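PDB 5JS4: phiAB6 tailspike, which probably binds and fragments the exopolysaccharide of Acinetobacter baumannii as the trimeric, beta-helical tailspike of a bacteriophage. Local coordinates for residues Thr257-Asp268 against Tyr284-Lys295. Residues are numbered along the deposited sequence; the frame is centred on the assembly and turned at random.
Sequences TDDSAAFQAYCD and YILKNQVDLKGK
Asp258 OD1 is gripped by two backbone amides that meet it from opposite faces of the carboxylate: Lys287 N at 2.9 Å across the contact, and Ser260 N, which closes an Asx turn at the start of helix 260-268. This helix caps the N-terminal end of the right-handed parallel beta-helix characteristic of the pectate lyase-like family, lying across the first turn almost at a right angle (93°) to strand 284-286. An aspartate suits position 258 because its short carboxylate, close to the backbone, lets OD1 take the amide of Ser260 two residues on, while OD2 accepts from Ser260 OG and, weakly, from Asn288 ND2. Next to it, Asp259 N donates a nearly straight backbone bond to Ile285 O.

Phe263 is the large apolar side chain that the helix turns toward the strands, buried against Tyr284, Leu286 and Val290. Leu286 CD2 sits over the centre of one ring face, 4.0 Å from the centroid in a CH-pi contact, while the ring edge is turned toward the face of Tyr284 in an offset edge-to-face pair with planes at 68°. Val290 CG2 packs against Phe263 CB, and Leu276 and Ile315 of neighbouring strands also touch the phenyl side chain. Tyr284 can border this core because its hydroxyl reaches Asp247.

Farther along the helix, Gln264 imitates a strand edge for strand 290-291, which pairs with strand 328-333 on its other side. With CG anti to the backbone N (chi1 -164°) and a bend at chi2, the amide lies beside Asp291: OE1 accepts from Asp291 N at 2.8 Å, and NE2 donates to Asp291 O at 2.9 Å. A glutamine fits because it offers both an acceptor and a donor. Its NE2 also donates to Asp268 OD1, whose opposite face receives Lys293 NZ in a salt bridge of 2.8 Å.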
loop_
_atom_site.group_PDB
_atom_site.type_symbol
_atom_site.label_atom_id
_atom_site.label_comp_id
_atom_site.label_asym_id
_atom_site.label_seq_id
_atom_site.Cartn_x
_atom_site.Cartn_y
_atom_site.Cartn_z
ATOM N N THR A 257 5.336 -46.020 -10.427
ATOM C CA THR A 257 5.476 -46.081 -11.882
ATOM C C THR A 257 5.859 -44.728 -12.480
ATOM O O THR A 257 5.258 -43.710 -12.147
ATOM C CB THR A 257 4.156 -46.540 -12.538
ATOM O OG1 THR A 257 3.698 -47.741 -11.907
ATOM C CG2 THR A 257 4.338 -46.791 -14.032
ATOM N N ASP A 258 6.848 -44.727 -13.372
ATOM C CA ASP A 258 7.225 -43.517 -14.101
ATOM C C ASP A 258 6.113 -43.142 -15.077
ATOM O O ASP A 258 5.801 -43.904 -15.990
ATOM C CB ASP A 258 8.544 -43.719 -14.860
ATOM C CG ASP A 258 8.967 -42.486 -15.659
ATOM O OD1 ASP A 258 8.561 -41.355 -15.306
ATOM O OD2 ASP A 258 9.719 -42.645 -16.644
ATOM N N ASP A 259 5.519 -41.969 -14.871
ATOM C CA ASP A 259 4.438 -41.479 -15.728
ATOM C C ASP A 259 4.907 -40.467 -16.778
ATOM O O ASP A 259 4.081 -39.879 -17.474
ATOM C CB ASP A 259 3.333 -40.845 -14.871
ATOM C CG ASP A 259 2.550 -41.866 -14.064
ATOM O OD1 ASP A 259 2.420 -43.031 -14.506
ATOM O OD2 ASP A 259 2.037 -41.496 -12.988
ATOM N N SER A 260 6.218 -40.275 -16.917
ATOM C CA SER A 260 6.736 -39.237 -17.816
ATOM C C SER A 260 6.255 -39.401 -19.263
ATOM O O SER A 260 5.906 -38.416 -19.911
ATOM C CB SER A 260 8.266 -39.169 -17.758
ATOM O OG SER A 260 8.853 -40.389 -18.165
ATOM N N ALA A 261 6.222 -40.637 -19.760
ATOM C CA ALA A 261 5.760 -40.896 -21.127
ATOM C C ALA A 261 4.288 -40.517 -21.299
ATOM O O ALA A 261 3.904 -39.956 -22.324
ATOM C CB ALA A 261 5.982 -42.355 -21.506
ATOM N N ALA A 262 3.473 -40.816 -20.290
ATOM C CA ALA A 262 2.053 -40.455 -20.307
ATOM C C ALA A 262 1.865 -38.936 -20.312
ATOM O O ALA A 262 1.030 -38.409 -21.052
ATOM C CB ALA A 262 1.335 -41.071 -19.113
ATOM N N PHE A 263 2.644 -38.242 -19.485
ATOM C CA PHE A 263 2.625 -36.777 -19.451
ATOM C C PHE A 263 3.009 -36.209 -20.815
ATOM O O PHE A 263 2.365 -35.284 -21.309
ATOM C CB PHE A 263 3.570 -36.228 -18.373
ATOM C CG PHE A 263 2.966 -36.173 -16.991
ATOM C CD1 PHE A 263 2.500 -37.324 -16.366
ATOM C CD2 PHE A 263 2.894 -34.969 -16.298
ATOM C CE1 PHE A 263 1.955 -37.275 -15.093
ATOM C CE2 PHE A 263 2.352 -34.914 -15.023
ATOM C CZ PHE A 263 1.885 -36.069 -14.419
ATOM N N GLN A 264 4.049 -36.768 -21.429
ATOM C CA GLN A 264 4.477 -36.301 -22.745
ATOM C C GLN A 264 3.423 -36.570 -23.818
ATOM O O GLN A 264 3.183 -35.724 -24.682
ATOM C CB GLN A 264 5.812 -36.930 -23.154
ATOM C CG GLN A 264 6.483 -36.199 -24.307
ATOM C CD GLN A 264 6.763 -34.750 -23.961
ATOM O OE1 GLN A 264 7.547 -34.472 -23.057
ATOM N NE2 GLN A 264 6.111 -33.822 -24.661
ATOM N N ALA A 265 2.797 -37.744 -23.758
ATOM C CA ALA A 265 1.728 -38.097 -24.691
ATOM C C ALA A 265 0.571 -37.106 -24.596
ATOM O O ALA A 265 0.009 -36.694 -25.612
ATOM C CB ALA A 265 1.238 -39.512 -24.425
ATOM N N TYR A 266 0.228 -36.718 -23.372
ATOM C CA TYR A 266 -0.797 -35.702 -23.151
ATOM C C TYR A 266 -0.448 -34.406 -23.885
ATOM O O TYR A 266 -1.282 -33.835 -24.588
ATOM C CB TYR A 266 -0.950 -35.420 -21.654
ATOM C CG TYR A 266 -2.009 -34.391 -21.338
ATOM C CD1 TYR A 266 -1.787 -33.037 -21.572
ATOM C CD2 TYR A 266 -3.238 -34.771 -20.809
ATOM C CE1 TYR A 266 -2.759 -32.097 -21.299
ATOM C CE2 TYR A 266 -4.211 -33.835 -20.520
ATOM C CZ TYR A 266 -3.964 -32.500 -20.770
ATOM O OH TYR A 266 -4.923 -31.564 -20.487
ATOM N N CYS A 267 0.786 -33.947 -23.707
ATOM C CA CYS A 267 1.232 -32.683 -24.293
ATOM C C CYS A 267 1.385 -32.751 -25.812
ATOM O O CYS A 267 1.303 -31.726 -26.486
ATOM C CB CYS A 267 2.540 -32.228 -23.647
ATOM S SG CYS A 267 2.372 -31.876 -21.883
ATOM N N ASP A 268 1.608 -33.954 -26.340
ATOM C CA ASP A 268 1.734 -34.166 -27.785
ATOM C C ASP A 268 0.388 -34.426 -28.469
ATOM O O ASP A 268 0.306 -34.415 -29.698
ATOM C CB ASP A 268 2.668 -35.347 -28.066
ATOM C CG ASP A 268 4.099 -35.092 -27.626
ATOM O OD1 ASP A 268 4.443 -33.946 -27.264
ATOM O OD2 ASP A 268 4.889 -36.054 -27.648
ATOM N N TYR A 284 2.118 -38.708 -8.752
ATOM C CA TYR A 284 2.619 -38.967 -10.098
ATOM C C TYR A 284 4.140 -38.884 -10.156
ATOM O O TYR A 284 4.717 -37.803 -10.029
ATOM C CB TYR A 284 1.996 -37.983 -11.093
ATOM C CG TYR A 284 0.502 -38.152 -11.286
ATOM C CD1 TYR A 284 -0.410 -37.472 -10.483
ATOM C CD2 TYR A 284 -0.001 -38.985 -12.283
ATOM C CE1 TYR A 284 -1.777 -37.620 -10.663
ATOM C CE2 TYR A 284 -1.364 -39.140 -12.472
ATOM C CZ TYR A 284 -2.250 -38.457 -11.665
ATOM O OH TYR A 284 -3.606 -38.611 -11.855
ATOM N N ILE A 285 4.783 -40.034 -10.356
ATOM C CA ILE A 285 6.239 -40.100 -10.429
ATOM C C ILE A 285 6.716 -39.708 -11.824
ATOM O O ILE A 285 6.183 -40.188 -12.828
ATOM C CB ILE A 285 6.768 -41.515 -10.101
ATOM C CG1 ILE A 285 6.250 -42.008 -8.743
ATOM C CG2 ILE A 285 8.292 -41.550 -10.140
ATOM C CD1 ILE A 285 6.535 -41.092 -7.571
ATOM N N LEU A 286 7.720 -38.834 -11.873
ATOM C CA LEU A 286 8.380 -38.460 -13.120
ATOM C C LEU A 286 9.871 -38.741 -13.005
ATOM O O LEU A 286 10.537 -38.192 -12.129
ATOM C CB LEU A 286 8.162 -36.978 -13.422
ATOM C CG LEU A 286 6.715 -36.553 -13.673
ATOM C CD1 LEU A 286 6.634 -35.042 -13.786
ATOM C CD2 LEU A 286 6.154 -37.209 -14.926
ATOM N N LYS A 287 10.385 -39.602 -13.884
ATOM C CA LYS A 287 11.817 -39.936 -13.913
ATOM C C LYS A 287 12.534 -39.344 -15.127
ATOM O O LYS A 287 13.750 -39.492 -15.271
ATOM C CB LYS A 287 12.006 -41.454 -13.899
ATOM C CG LYS A 287 11.384 -42.137 -12.695
ATOM C CD LYS A 287 11.766 -43.605 -12.618
ATOM C CE LYS A 287 11.065 -44.281 -11.453
ATOM N NZ LYS A 287 11.429 -45.720 -11.338
ATOM N N ASN A 288 11.779 -38.684 -16.000
ATOM C CA ASN A 288 12.333 -38.042 -17.185
ATOM C C ASN A 288 11.712 -36.669 -17.377
ATOM O O ASN A 288 10.591 -36.415 -16.931
ATOM C CB ASN A 288 12.077 -38.898 -18.424
ATOM C CG ASN A 288 12.823 -40.216 -18.382
ATOM O OD1 ASN A 288 14.017 -40.275 -18.685
ATOM N ND2 ASN A 288 12.127 -41.285 -18.003
ATOM N N GLN A 289 12.449 -35.793 -18.053
ATOM C CA GLN A 289 11.984 -34.446 -18.348
ATOM C C GLN A 289 10.729 -34.501 -19.208
ATOM O O GLN A 289 10.624 -35.335 -20.109
ATOM C CB GLN A 289 13.077 -33.665 -19.078
ATOM C CG GLN A 289 12.737 -32.217 -19.384
ATOM C CD GLN A 289 13.892 -31.500 -20.053
ATOM O OE1 GLN A 289 14.155 -31.705 -21.240
ATOM N NE2 GLN A 289 14.595 -30.664 -19.297
ATOM N N VAL A 290 9.777 -33.621 -18.908
ATOM C CA VAL A 290 8.568 -33.471 -19.705
ATOM C C VAL A 290 8.622 -32.120 -20.406
ATOM O O VAL A 290 8.881 -31.097 -19.776
ATOM C CB VAL A 290 7.304 -33.557 -18.826
ATOM C CG1 VAL A 290 6.052 -33.217 -19.627
ATOM C CG2 VAL A 290 7.188 -34.944 -18.209
ATOM N N ASP A 291 8.395 -32.133 -21.716
ATOM C CA ASP A 291 8.268 -30.915 -22.502
ATOM C C ASP A 291 6.782 -30.593 -22.600
ATOM O O ASP A 291 6.033 -31.300 -23.272
ATOM C CB ASP A 291 8.881 -31.117 -23.892
ATOM C CG ASP A 291 8.933 -29.840 -24.715
ATOM O OD1 ASP A 291 8.239 -28.857 -24.376
ATOM O OD2 ASP A 291 9.671 -29.817 -25.722
ATOM N N LEU A 292 6.355 -29.532 -21.916
ATOM C CA LEU A 292 4.939 -29.165 -21.867
ATOM C C LEU A 292 4.404 -28.634 -23.198
ATOM O O LEU A 292 3.194 -28.507 -23.368
ATOM C CB LEU A 292 4.680 -28.145 -20.749
ATOM C CG LEU A 292 4.750 -28.710 -19.326
ATOM C CD1 LEU A 292 4.828 -27.588 -18.304
ATOM C CD2 LEU A 292 3.566 -29.617 -19.021
ATOM N N LYS A 293 5.302 -28.316 -24.127
ATOM C CA LYS A 293 4.920 -27.863 -25.466
ATOM C C LYS A 293 3.989 -26.650 -25.406
ATOM O O LYS A 293 3.059 -26.536 -26.202
ATOM C CB LYS A 293 4.243 -28.992 -26.259
ATOM C CG LYS A 293 5.038 -30.282 -26.365
ATOM C CD LYS A 293 6.287 -30.101 -27.207
ATOM C CE LYS A 293 6.942 -31.435 -27.529
ATOM N NZ LYS A 293 6.220 -32.190 -28.594
ATOM N N GLY A 294 4.234 -25.755 -24.452
ATOM C CA GLY A 294 3.447 -24.533 -24.325
ATOM C C GLY A 294 2.169 -24.679 -23.521
ATOM O O GLY A 294 1.430 -23.706 -23.354
ATOM N N LYS A 295 1.892 -25.880 -23.020
ATOM C CA LYS A 295 0.738 -26.072 -22.153
ATOM C C LYS A 295 1.074 -25.623 -20.742
ATOM O O LYS A 295 2.190 -25.806 -20.268
ATOM C CB LYS A 295 0.279 -27.529 -22.153
ATOM C CG LYS A 295 -0.210 -27.979 -23.516
ATOM C CD LYS A 295 -0.922 -29.312 -23.451
ATOM C CE LYS A 295 -1.191 -29.856 -24.840
ATOM N NZ LYS A 295 -2.194 -29.059 -25.606
HETATM O O HOH W 1 3.113 -42.660 -10.686
HETATM O O HOH W 2 9.234 -36.410 -22.245
#